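Local coordinates for probable polyketide synthase 1 (Dictyostelium discoideum, PDB 2H84), which probably acts as a hybrid polyketide synthase whose C-terminal type III domain, described here, carries out iterative polyketide extension and cyclization, yielding only acylpyrones in vitro, at residues F15-G20 with K108-D113; R63-D68 with I205-S210; I117-S122 with D146-S151; L350-I355 with F369-V374. All blocks are in the same frame, centred on the assembly; numbering follows the deposited sequence.

Contact 1 (F15-G20 with K108-D113)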
loop_
_atom_site.group_PDB
_atom_site.type_symbol
_atom_site.label_atom_id
_atom_site.label_comp_id
_atom_site.label_asym_id
_atom_site.label_seq_id
_atom_site.Cartn_x
_atom_site.Cartn_y
_atom_site.Cartn_z
ATOM N N PHE A 15 -9.589 17.240 10.440
ATOM C CA PHE A 15 -8.897 18.506 10.175
ATOM C C PHE A 15 -7.419 18.266 9.916
ATOM O O PHE A 15 -6.808 17.422 10.562
ATOM C CB PHE A 15 -8.977 19.452 11.374
ATOM C CG PHE A 15 -10.292 20.132 11.535
ATOM C CD1 PHE A 15 -11.387 19.456 12.074
ATOM C CD2 PHE A 15 -10.443 21.456 11.142
ATOM C CE1 PHE A 15 -12.615 20.093 12.224
ATOM C CE2 PHE A 15 -11.660 22.102 11.287
ATOM C CZ PHE A 15 -12.750 21.417 11.828
ATOM N N VAL A 16 -6.836 19.013 8.988
ATOM C CA VAL A 16 -5.412 18.881 8.706
ATOM C C VAL A 16 -4.788 19.798 9.753
ATOM O O VAL A 16 -4.965 21.016 9.680
ATOM C CB VAL A 16 -5.080 19.429 7.315
ATOM C CG1 VAL A 16 -3.717 19.338 7.050
ATOM C CG2 VAL A 16 -5.663 18.649 6.309
ATOM N N LEU A 17 -4.061 19.228 10.711
ATOM C CA LEU A 17 -3.463 20.007 11.795
ATOM C C LEU A 17 -2.012 20.479 11.614
ATOM O O LEU A 17 -1.472 21.192 12.467
ATOM C CB LEU A 17 -3.587 19.209 13.095
ATOM C CG LEU A 17 -5.002 18.721 13.414
ATOM C CD1 LEU A 17 -4.967 17.804 14.616
ATOM C CD2 LEU A 17 -5.907 19.904 13.669
ATOM N N GLY A 18 -1.388 20.088 10.510
ATOM C CA GLY A 18 -0.022 20.510 10.264
ATOM C C GLY A 18 0.529 19.922 8.983
ATOM O O GLY A 18 0.140 18.824 8.592
ATOM N N ILE A 19 1.428 20.646 8.323
ATOM C CA ILE A 19 2.025 20.170 7.079
ATOM C C ILE A 19 3.509 20.502 7.016
ATOM O O ILE A 19 3.960 21.521 7.537
ATOM C CB ILE A 19 1.385 20.817 5.857
ATOM C CG1 ILE A 19 -0.138 20.756 5.962
ATOM C CG2 ILE A 19 1.870 20.117 4.601
ATOM C CD1 ILE A 19 -0.836 21.636 4.943
ATOM N N GLY A 20 4.272 19.645 6.359
ATOM C CA GLY A 20 5.691 19.892 6.234
ATOM C C GLY A 20 6.178 19.261 4.954
ATOM O O GLY A 20 5.701 18.194 4.560
ATOM N N LYS A 108 6.439 19.514 13.940
ATOM C CA LYS A 108 6.576 20.777 14.636
ATOM C C LYS A 108 5.458 21.718 14.197
ATOM O O LYS A 108 4.890 22.457 15.001
ATOM C CB LYS A 108 7.945 21.383 14.346
ATOM C CG LYS A 108 7.911 22.782 13.790
ATOM C CD LYS A 108 9.311 23.295 13.712
ATOM C CE LYS A 108 9.476 24.630 14.385
ATOM N NZ LYS A 108 8.910 25.757 13.639
ATOM N N ASP A 109 5.125 21.690 12.917
ATOM C CA ASP A 109 4.057 22.556 12.445
ATOM C C ASP A 109 2.750 22.198 13.156
ATOM O O ASP A 109 1.929 23.072 13.450
ATOM C CB ASP A 109 3.863 22.421 10.934
ATOM C CG ASP A 109 3.111 23.600 10.349
ATOM O OD1 ASP A 109 2.222 23.387 9.495
ATOM O OD2 ASP A 109 3.415 24.748 10.748
ATOM N N TRP A 110 2.567 20.906 13.423
ATOM C CA TRP A 110 1.378 20.413 14.109
ATOM C C TRP A 110 1.345 20.995 15.513
ATOM O O TRP A 110 0.311 21.469 15.972
ATOM C CB TRP A 110 1.408 18.881 14.168
ATOM C CG TRP A 110 0.515 18.271 15.208
ATOM C CD1 TRP A 110 -0.788 18.593 15.473
ATOM C CD2 TRP A 110 0.835 17.169 16.062
ATOM N NE1 TRP A 110 -1.300 17.756 16.434
ATOM C CE2 TRP A 110 -0.325 16.872 16.814
ATOM C CE3 TRP A 110 1.987 16.403 16.268
ATOM C CZ2 TRP A 110 -0.362 15.834 17.751
ATOM C CZ3 TRP A 110 1.950 15.375 17.198
ATOM C CH2 TRP A 110 0.784 15.100 17.929
ATOM N N GLY A 111 2.493 20.962 16.181
ATOM C CA GLY A 111 2.582 21.495 17.522
ATOM C C GLY A 111 2.473 20.462 18.628
ATOM O O GLY A 111 3.123 20.593 19.667
ATOM N N GLY A 112 1.664 19.431 18.408
ATOM C CA GLY A 112 1.481 18.404 19.418
ATOM C C GLY A 112 2.731 17.656 19.839
ATOM O O GLY A 112 3.828 17.918 19.343
ATOM N N ASP A 113 2.563 16.737 20.786
ATOM C CA ASP A 113 3.662 15.910 21.269
ATOM C C ASP A 113 3.628 14.599 20.485
ATOM O O ASP A 113 2.614 13.899 20.476
ATOM C CB ASP A 113 3.506 15.638 22.765
ATOM C CG ASP A 113 4.311 14.434 23.226
ATOM O OD1 ASP A 113 5.488 14.300 22.829
ATOM O OD2 ASP A 113 3.777 13.610 23.995
#

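Contact 2 (R63-D68 with I205-S210)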
loop_
_atom_site.group_PDB
_atom_site.type_symbol
_atom_site.label_atom_id
_atom_site.label_comp_id
_atom_site.label_asym_id
_atom_site.label_seq_id
_atom_site.Cartn_x
_atom_site.Cartn_y
_atom_site.Cartn_z
ATOM N N ARG A 63 13.082 22.323 -10.547
ATOM C CA ARG A 63 12.751 21.003 -10.029
ATOM C C ARG A 63 13.873 20.554 -9.100
ATOM O O ARG A 63 15.026 20.965 -9.264
ATOM C CB ARG A 63 12.609 19.982 -11.163
ATOM C CG ARG A 63 11.267 19.988 -11.863
ATOM C CD ARG A 63 11.171 18.835 -12.842
ATOM N NE ARG A 63 12.091 18.989 -13.967
ATOM C CZ ARG A 63 12.527 17.982 -14.721
ATOM N NH1 ARG A 63 12.133 16.741 -14.474
ATOM N NH2 ARG A 63 13.352 18.212 -15.726
ATOM N N HIS A 64 13.528 19.729 -8.115
ATOM C CA HIS A 64 14.512 19.187 -7.181
ATOM C C HIS A 64 14.686 17.717 -7.559
ATOM O O HIS A 64 13.710 16.973 -7.672
ATOM C CB HIS A 64 14.010 19.337 -5.749
ATOM C CG HIS A 64 13.906 20.760 -5.304
ATOM N ND1 HIS A 64 14.897 21.388 -4.578
ATOM C CD2 HIS A 64 12.950 21.694 -5.520
ATOM C CE1 HIS A 64 14.555 22.645 -4.366
ATOM N NE2 HIS A 64 13.378 22.857 -4.929
ATOM N N LEU A 65 15.926 17.299 -7.763
ATOM C CA LEU A 65 16.169 15.930 -8.189
ATOM C C LEU A 65 17.281 15.227 -7.436
ATOM O O LEU A 65 18.361 15.781 -7.268
ATOM C CB LEU A 65 16.514 15.918 -9.680
ATOM C CG LEU A 65 15.650 16.742 -10.631
ATOM C CD1 LEU A 65 16.333 16.811 -11.972
ATOM C CD2 LEU A 65 14.280 16.136 -10.754
ATOM N N VAL A 66 17.014 13.998 -6.998
ATOM C CA VAL A 66 18.015 13.214 -6.300
ATOM C C VAL A 66 19.108 12.971 -7.335
ATOM O O VAL A 66 20.286 12.894 -6.994
ATOM C CB VAL A 66 17.427 11.868 -5.807
ATOM C CG1 VAL A 66 18.535 10.948 -5.311
ATOM C CG2 VAL A 66 16.440 12.121 -4.689
ATOM N N ARG A 67 18.716 12.856 -8.604
ATOM C CA ARG A 67 19.685 12.663 -9.679
ATOM C C ARG A 67 19.714 13.914 -10.544
ATOM O O ARG A 67 18.836 14.130 -11.367
ATOM C CB ARG A 67 19.332 11.457 -10.551
ATOM C CG ARG A 67 20.314 11.240 -11.707
ATOM C CD ARG A 67 20.107 9.902 -12.391
ATOM N NE ARG A 67 20.977 9.747 -13.553
ATOM C CZ ARG A 67 21.637 8.627 -13.834
ATOM N NH1 ARG A 67 21.520 7.580 -13.035
ATOM N NH2 ARG A 67 22.417 8.538 -14.901
ATOM N N ASP A 68 20.733 14.737 -10.343
ATOM C CA ASP A 68 20.882 15.977 -11.088
ATOM C C ASP A 68 21.504 15.675 -12.441
ATOM O O ASP A 68 22.718 15.566 -12.571
ATOM C CB ASP A 68 21.763 16.953 -10.296
ATOM C CG ASP A 68 21.871 18.318 -10.952
ATOM O OD1 ASP A 68 22.421 19.252 -10.336
ATOM O OD2 ASP A 68 21.421 18.472 -12.096
ATOM N N ILE A 205 8.846 16.904 -16.766
ATOM C CA ILE A 205 7.944 17.323 -15.695
ATOM C C ILE A 205 8.054 16.690 -14.308
ATOM O O ILE A 205 7.669 17.318 -13.311
ATOM C CB ILE A 205 6.496 17.161 -16.129
ATOM C CG1 ILE A 205 6.189 15.677 -16.349
ATOM C CG2 ILE A 205 6.262 17.940 -17.404
ATOM C CD1 ILE A 205 4.723 15.390 -16.638
ATOM N N PHE A 206 8.562 15.463 -14.229
ATOM C CA PHE A 206 8.669 14.779 -12.933
ATOM C C PHE A 206 9.848 15.214 -12.081
ATOM O O PHE A 206 10.924 15.499 -12.588
ATOM C CB PHE A 206 8.726 13.256 -13.121
ATOM C CG PHE A 206 7.453 12.655 -13.667
ATOM C CD1 PHE A 206 6.268 12.705 -12.932
ATOM C CD2 PHE A 206 7.441 12.040 -14.918
ATOM C CE1 PHE A 206 5.090 12.141 -13.429
ATOM C CE2 PHE A 206 6.272 11.472 -15.433
ATOM C CZ PHE A 206 5.092 11.526 -14.687
ATOM N N ALA A 207 9.623 15.261 -10.777
ATOM C CA ALA A 207 10.650 15.654 -9.817
ATOM C C ALA A 207 10.469 14.812 -8.552
ATOM O O ALA A 207 9.512 14.030 -8.454
ATOM C CB ALA A 207 10.526 17.149 -9.483
ATOM N N ASP A 208 11.379 14.979 -7.590
ATOM C CA ASP A 208 11.325 14.221 -6.338
ATOM C C ASP A 208 10.995 15.089 -5.137
ATOM O O ASP A 208 11.360 16.262 -5.086
ATOM C CB ASP A 208 12.660 13.529 -6.078
ATOM C CG ASP A 208 13.273 12.979 -7.329
ATOM O OD1 ASP A 208 12.538 12.353 -8.121
ATOM O OD2 ASP A 208 14.488 13.174 -7.506
ATOM N N GLY A 209 10.321 14.501 -4.158
ATOM C CA GLY A 209 9.964 15.258 -2.976
ATOM C C GLY A 209 9.214 14.430 -1.954
ATOM O O GLY A 209 8.816 13.288 -2.221
ATOM N N SER A 210 9.018 15.015 -0.776
ATOM C CA SER A 210 8.326 14.352 0.315
ATOM C C SER A 210 7.511 15.382 1.063
ATOM O O SER A 210 7.993 16.476 1.347
ATOM C CB SER A 210 9.340 13.726 1.275
ATOM O OG SER A 210 8.697 13.003 2.317
#

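Contact 3 (I117-S122 with D146-S151)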
loop_
_atom_site.group_PDB
_atom_site.type_symbol
_atom_site.label_atom_id
_atom_site.label_comp_id
_atom_site.label_asym_id
_atom_site.label_seq_id
_atom_site.Cartn_x
_atom_site.Cartn_y
_atom_site.Cartn_z
ATOM N N ILE A 117 0.703 10.745 18.556
ATOM C CA ILE A 117 0.374 10.240 17.226
ATOM C C ILE A 117 0.014 8.769 17.286
ATOM O O ILE A 117 0.841 7.925 17.624
ATOM C CB ILE A 117 1.535 10.465 16.236
ATOM C CG1 ILE A 117 1.653 11.967 15.973
ATOM C CG2 ILE A 117 1.306 9.667 14.950
ATOM C CD1 ILE A 117 2.367 12.324 14.746
ATOM N N THR A 118 -1.237 8.481 16.950
ATOM C CA THR A 118 -1.755 7.123 16.984
ATOM C C THR A 118 -1.484 6.323 15.728
ATOM O O THR A 118 -1.387 5.096 15.780
ATOM C CB THR A 118 -3.275 7.123 17.219
ATOM O OG1 THR A 118 -3.916 7.973 16.259
ATOM C CG2 THR A 118 -3.585 7.600 18.626
ATOM N N HIS A 119 -1.369 7.014 14.597
ATOM C CA HIS A 119 -1.147 6.351 13.317
ATOM C C HIS A 119 -0.039 6.953 12.480
ATOM O O HIS A 119 0.200 8.160 12.511
ATOM C CB HIS A 119 -2.439 6.367 12.494
ATOM C CG HIS A 119 -3.556 5.582 13.108
ATOM N ND1 HIS A 119 -3.902 4.317 12.679
ATOM C CD2 HIS A 119 -4.391 5.871 14.134
ATOM C CE1 HIS A 119 -4.900 3.864 13.414
ATOM N NE2 HIS A 119 -5.216 4.787 14.306
ATOM N N ILE A 120 0.631 6.093 11.723
ATOM C CA ILE A 120 1.697 6.525 10.839
ATOM C C ILE A 120 1.400 5.888 9.470
ATOM O O ILE A 120 1.315 4.667 9.337
ATOM C CB ILE A 120 3.075 6.115 11.436
ATOM C CG1 ILE A 120 4.158 7.118 11.035
ATOM C CG2 ILE A 120 3.408 4.695 11.109
ATOM C CD1 ILE A 120 4.568 7.172 9.657
ATOM N N VAL A 121 1.183 6.740 8.471
ATOM C CA VAL A 121 0.873 6.300 7.121
ATOM C C VAL A 121 1.940 6.701 6.115
ATOM O O VAL A 121 2.190 7.884 5.893
ATOM C CB VAL A 121 -0.450 6.888 6.639
ATOM C CG1 VAL A 121 -0.803 6.307 5.256
ATOM C CG2 VAL A 121 -1.538 6.608 7.645
ATOM N N SER A 122 2.534 5.695 5.490
ATOM C CA SER A 122 3.588 5.859 4.501
ATOM C C SER A 122 2.968 5.698 3.110
ATOM O O SER A 122 2.108 4.835 2.922
ATOM C CB SER A 122 4.655 4.789 4.762
ATOM O OG SER A 122 5.560 4.642 3.685
ATOM N N ASP A 146 4.146 1.086 19.402
ATOM C CA ASP A 146 2.864 0.466 19.087
ATOM C C ASP A 146 2.032 1.246 18.069
ATOM O O ASP A 146 0.993 0.761 17.618
ATOM C CB ASP A 146 2.054 0.274 20.377
ATOM C CG ASP A 146 2.260 -1.098 21.012
ATOM O OD1 ASP A 146 3.386 -1.641 20.947
ATOM O OD2 ASP A 146 1.283 -1.625 21.587
ATOM N N VAL A 147 2.481 2.449 17.714
ATOM C CA VAL A 147 1.760 3.273 16.749
ATOM C C VAL A 147 1.311 2.389 15.585
ATOM O O VAL A 147 2.068 1.544 15.108
ATOM C CB VAL A 147 2.653 4.436 16.224
ATOM C CG1 VAL A 147 3.795 3.885 15.398
ATOM C CG2 VAL A 147 1.826 5.419 15.409
ATOM N N GLU A 148 0.068 2.577 15.147
ATOM C CA GLU A 148 -0.491 1.786 14.057
ATOM C C GLU A 148 0.056 2.158 12.683
ATOM O O GLU A 148 0.070 3.337 12.306
ATOM C CB GLU A 148 -2.020 1.882 14.078
ATOM C CG GLU A 148 -2.629 1.062 15.200
ATOM C CD GLU A 148 -4.148 1.040 15.186
ATOM O OE1 GLU A 148 -4.745 0.794 14.111
ATOM O OE2 GLU A 148 -4.736 1.258 16.269
ATOM N N ARG A 149 0.511 1.138 11.948
ATOM C CA ARG A 149 1.085 1.330 10.616
ATOM C C ARG A 149 0.122 1.069 9.455
ATOM O O ARG A 149 -0.714 0.166 9.508
ATOM C CB ARG A 149 2.316 0.442 10.410
ATOM C CG ARG A 149 3.090 0.082 11.658
ATOM C CD ARG A 149 4.552 -0.245 11.335
ATOM N NE ARG A 149 4.760 -0.975 10.079
ATOM C CZ ARG A 149 4.369 -2.227 9.847
ATOM N NH1 ARG A 149 3.730 -2.924 10.783
ATOM N NH2 ARG A 149 4.638 -2.789 8.676
ATOM N N VAL A 150 0.269 1.871 8.402
ATOM C CA VAL A 150 -0.540 1.773 7.190
ATOM C C VAL A 150 0.351 2.059 5.982
ATOM O O VAL A 150 0.897 3.153 5.875
ATOM C CB VAL A 150 -1.684 2.805 7.196
ATOM C CG1 VAL A 150 -2.513 2.666 5.940
ATOM C CG2 VAL A 150 -2.547 2.609 8.410
ATOM N N SER A 151 0.511 1.090 5.080
ATOM C CA SER A 151 1.339 1.297 3.881
ATOM C C SER A 151 0.509 1.507 2.606
ATOM O O SER A 151 0.170 0.544 1.935
ATOM C CB SER A 151 2.272 0.103 3.652
ATOM O OG SER A 151 3.278 0.000 4.649
#

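Contact 4 (L350-I355 with F369-V374)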
loop_
_atom_site.group_PDB
_atom_site.type_symbol
_atom_site.label_atom_id
_atom_site.label_comp_id
_atom_site.label_asym_id
_atom_site.label_seq_id
_atom_site.Cartn_x
_atom_site.Cartn_y
_atom_site.Cartn_z
ATOM N N LEU A 350 -7.326 33.470 1.237
ATOM C CA LEU A 350 -8.006 32.252 0.863
ATOM C C LEU A 350 -9.491 32.277 1.052
ATOM O O LEU A 350 -9.954 32.550 2.203
ATOM C CB LEU A 350 -7.441 31.042 1.634
ATOM C CG LEU A 350 -6.149 30.399 1.110
ATOM C CD1 LEU A 350 -5.533 29.564 2.178
ATOM C CD2 LEU A 350 -6.425 29.557 -0.093
ATOM N N PRO A 351 -10.263 31.973 -0.022
ATOM C CA PRO A 351 -11.727 31.941 -0.060
ATOM C C PRO A 351 -12.270 31.184 1.194
ATOM O O PRO A 351 -11.509 30.813 2.108
ATOM C CB PRO A 351 -12.091 31.074 -1.275
ATOM C CG PRO A 351 -10.790 30.883 -2.020
ATOM C CD PRO A 351 -9.672 31.294 -1.132
ATOM N N THR A 352 -13.551 30.794 1.237
ATOM C CA THR A 352 -13.980 30.093 2.429
ATOM C C THR A 352 -13.821 28.601 2.203
ATOM O O THR A 352 -13.714 27.829 3.161
ATOM C CB THR A 352 -15.374 30.470 2.816
ATOM O OG1 THR A 352 -15.378 31.867 3.114
ATOM C CG2 THR A 352 -15.771 29.723 4.027
ATOM N N TYR A 353 -13.695 28.221 0.936
ATOM C CA TYR A 353 -13.565 26.820 0.569
ATOM C C TYR A 353 -12.506 26.509 -0.490
ATOM O O TYR A 353 -12.069 27.397 -1.223
ATOM C CB TYR A 353 -14.917 26.318 0.072
ATOM C CG TYR A 353 -16.022 26.322 1.096
ATOM C CD1 TYR A 353 -15.940 25.513 2.224
ATOM C CD2 TYR A 353 -17.156 27.129 0.940
ATOM C CE1 TYR A 353 -16.947 25.496 3.170
ATOM C CE2 TYR A 353 -18.179 27.120 1.893
ATOM C CZ TYR A 353 -18.061 26.298 3.004
ATOM O OH TYR A 353 -19.073 26.271 3.933
ATOM N N SER A 354 -12.141 25.230 -0.597
ATOM C CA SER A 354 -11.151 24.773 -1.583
ATOM C C SER A 354 -11.528 23.430 -2.176
ATOM O O SER A 354 -12.091 22.577 -1.491
ATOM C CB SER A 354 -9.751 24.644 -0.970
ATOM O OG SER A 354 -9.238 25.900 -0.571
ATOM N N ILE A 355 -11.242 23.262 -3.463
ATOM C CA ILE A 355 -11.505 21.999 -4.133
ATOM C C ILE A 355 -10.137 21.427 -4.497
ATOM O O ILE A 355 -9.310 22.117 -5.110
ATOM C CB ILE A 355 -12.346 22.186 -5.425
ATOM C CG1 ILE A 355 -13.738 22.731 -5.067
ATOM C CG2 ILE A 355 -12.464 20.843 -6.173
ATOM C CD1 ILE A 355 -14.643 22.983 -6.268
ATOM N N PHE A 369 -13.096 18.309 -0.705
ATOM C CA PHE A 369 -13.652 19.631 -0.500
ATOM C C PHE A 369 -13.249 20.084 0.875
ATOM O O PHE A 369 -13.669 19.504 1.881
ATOM C CB PHE A 369 -15.173 19.576 -0.654
ATOM C CG PHE A 369 -15.839 20.923 -0.645
ATOM C CD1 PHE A 369 -16.243 21.494 0.549
ATOM C CD2 PHE A 369 -16.051 21.627 -1.832
ATOM C CE1 PHE A 369 -16.841 22.747 0.573
ATOM C CE2 PHE A 369 -16.653 22.898 -1.822
ATOM C CZ PHE A 369 -17.047 23.454 -0.615
ATOM N N LEU A 370 -12.410 21.118 0.922
ATOM C CA LEU A 370 -11.930 21.656 2.207
ATOM C C LEU A 370 -12.402 23.062 2.564
ATOM O O LEU A 370 -12.773 23.843 1.704
ATOM C CB LEU A 370 -10.412 21.674 2.222
ATOM C CG LEU A 370 -9.643 20.412 1.893
ATOM C CD1 LEU A 370 -9.011 20.590 0.531
ATOM C CD2 LEU A 370 -8.571 20.161 2.940
ATOM N N LYS A 371 -12.349 23.369 3.853
ATOM C CA LYS A 371 -12.729 24.676 4.363
ATOM C C LYS A 371 -11.469 25.289 4.969
ATOM O O LYS A 371 -10.936 24.790 5.958
ATOM C CB LYS A 371 -13.835 24.554 5.427
ATOM C CG LYS A 371 -14.040 25.814 6.251
ATOM C CD LYS A 371 -15.507 26.008 6.561
ATOM C CE LYS A 371 -15.727 27.067 7.619
ATOM N NZ LYS A 371 -16.962 26.775 8.398
ATOM N N ASN A 372 -10.972 26.335 4.320
ATOM C CA ASN A 372 -9.767 27.022 4.734
ATOM C C ASN A 372 -9.967 27.635 6.109
ATOM O O ASN A 372 -10.597 28.683 6.241
ATOM C CB ASN A 372 -9.425 28.093 3.692
ATOM C CG ASN A 372 -9.438 27.547 2.272
ATOM O OD1 ASN A 372 -9.808 28.243 1.326
ATOM N ND2 ASN A 372 -9.033 26.287 2.122
ATOM N N VAL A 373 -9.460 26.959 7.137
ATOM C CA VAL A 373 -9.599 27.426 8.521
ATOM C C VAL A 373 -8.474 28.355 9.025
ATOM O O VAL A 373 -8.662 29.031 10.022
ATOM C CB VAL A 373 -9.643 26.263 9.519
ATOM C CG1 VAL A 373 -10.825 25.528 9.408
ATOM C CG2 VAL A 373 -8.683 25.310 9.220
ATOM N N VAL A 374 -7.332 28.415 8.335
ATOM C CA VAL A 374 -6.155 29.243 8.714
ATOM C C VAL A 374 -6.396 30.814 8.883
ATOM O O VAL A 374 -6.558 32.270 8.819
ATOM C CB VAL A 374 -5.061 28.845 7.698
ATOM C CG1 VAL A 374 -4.436 29.971 7.106
ATOM C CG2 VAL A 374 -4.039 28.159 8.337
ATOM O OXT VAL A 374 -5.299 30.169 9.692
#

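Contact 1 (F15-G20 with K108-D113)
The indole of W110 meets L17 at a slant, with L17 CB 3.7 Å from CD1 of the ring and L17 CD1 4.1 Å from W110 NE1. Over the centre of one indole face lies G112 CA, 3.4 Å above the plane, where the chain doubles back after helix 84-110; at the rim, NE1 is hydrogen-bonded to E223. The second flat group, the D109 carboxylate, points OD1 at strand 15-22. Its CG lies anti to the backbone N (chi1 -161°), which brings OD1 to the strand, and the anti lone pair of OD1 receives an almost straight bond from I19 N (3.1 Å, 178° at the hydrogen). Between these two groups the backbones run close: W110 CA directs its C-H at L17 O over 3.4 Å, and G18 CA comes within 4.1 Å of W110 CA. L17 and G18 both face I214 of the adjoining strand, forming a classic beta bulge. D109 OD1 also lies near I19 O, a fellow acceptor, but R345 binds both, through a salt bridge to OD1 and a hydrogen bond to the carbonyl. The arginine probably offsets the repulsion between the two oxygens and would tend to keep D109 ionised.

Contact 2 (R63-D68 with I205-S210)
Near the active site, the end of strand 62-63 and the loop after it pack against the link between helix 197-205 and strand 209-216, with R63 gripping the backbone of F206. The side chain of F206 turns off from the loop and comes about 5 Å from that of C157, the predicted nucleophile; it probably corresponds to the phenylalanine lining the active-site entrance in chalcone synthases. The guanidinium of R63, folded back by a bend at chi3 (-67°), donates from NH1 to F206 O at 2.6 Å. This carbonyl lies close to the guanidinium plane, while I205 N sits over one face; NH2 is held by S203 O. The aliphatic part of the arginine covers A207, with CG 3.8 Å from A207 CB, and L65 CD2 approaches the same methyl at 4.1 Å. Beyond it the backbones join directly: D208 N gives its hydrogen to H64 O over 3.1 Å. D208 then reaches back, and its OD2 accepts a bond from V66 N, 2.7 Å long and 171° at the hydrogen, that arrives nearly end-on to the C-O bond. V66 CG2 flanks that oxygen at 3.6 Å. S188 OG gives D208 OD2 a second hydrogen bond and also bonds R67 N. Two bonds thus hold this buried carboxylate oxygen, and through them V66, S188 and R67 are tied to D208 and to the segment carrying F206.

Contact 3 (I117-S122 with D146-S151)
Similar first torsions, -65° in H119 and -74° in E148, place each CG anti to its carbonyl carbon, and the two side chains leave their strands side by side on one face of the sheet. The imidazole and carboxylate planes are 58° apart, with H119 CE1 3.2 Å from E148 OE1, an oxygen that also forms a salt bridge with R165 of the second subunit. Further along this face V121 and V150 pair likewise, V121 CG2 lying 3.8 Å from V150 CB. Just before the strands begin, V147 CG2 tucks against T118 O at 3.3 Å. The backbones form a regular parallel pairing, with bonds of 2.9 to 3.1 Å from E148 N to T118 O, I120 N to E148 O, V150 N to I120 O and S122 N to V150 O. I120 thus uses both its N-H and its carbonyl on the neighbouring strand. The contact pairs the two strands of a beta-alpha-beta unit whose helix, 133-141, packs on the face bearing I120, S122 and R149. Strand 119-124 is bonded on its other side to strand 178-185, whereas 148-153 is outermost within this chain, where L152 and M155 of the second subunit pack against it.

Contact 4 (L350-I355 with F369-V374)
L350 starts the contact by laying its CB across the side chain of N372, 4.1 Å from N372 CB. P351 follows with its carbonyl, whose O is 3.8 Å from the same N372 CB. At T352 the backbones begin to pair: T352 O takes a weak bond from N372 N (3.3 Å), and the C-H of K371 CA also points at this oxygen. The T352 methyl CG2 covers one face of the Y353 ring, over its centre, while the opposite face receives F369 CZ. F369 gets there with CG anti to its backbone N (chi1 -172°), which swings its ring across Y353; the two rings meet obliquely, centroids 5.0 Å apart and planes at 39°. L370 O lies in the plane of the tyrosine ring at its edge, K371 CD rests 3.7 Å from Y353 CE1, and the phenol OH is hydrogen-bonded to T284. Y353, F369, L370 and K371 belong to the hairpin of strands 353-360 and 364-372, the end of the chain, which forms part of a mixed sheet between strands 227-236 and 294-297. S354 and L370 are its antiparallel hydrogen-bonded pair here: S354 N donates to L370 O and L370 N to S354 O, each over 2.8 Å. The side chain of S354 lies on the other face of the sheet from Y353, next to the amide of N372, and S354 O sits over one face of the F369 ring. I355 returns to the side of Y353, where its CG1 touches F369 CD2 at 4.1 Å and helix 261-280 packs on both side chains.

Overall arrangement
All four contacts reach the same mixed sheet, which spans the N- and C-terminal halves of a thiolase fold. Contacts 1 and 3 touch where W110 CZ3 lies 3.6 Å from I117 CG1, where helix 84-110 is followed in the chain by strand 119-124. Contact 1 also meets contact 4, through F15 CE2 and V373 CG1 at 4.0 Å, although these belong to different halves of the domain. Contact 2 is the one beside the predicted nucleophile C157, and a bound hexaethylene glycol, probably from the crystallisation liquor, lies about 4 Å from the F206 side chain. The nearest atoms of contacts 2 and 4 are about 17 Å apart, on opposite sides of the chain's centre. Contact 3 instead faces the second subunit of the homodimer.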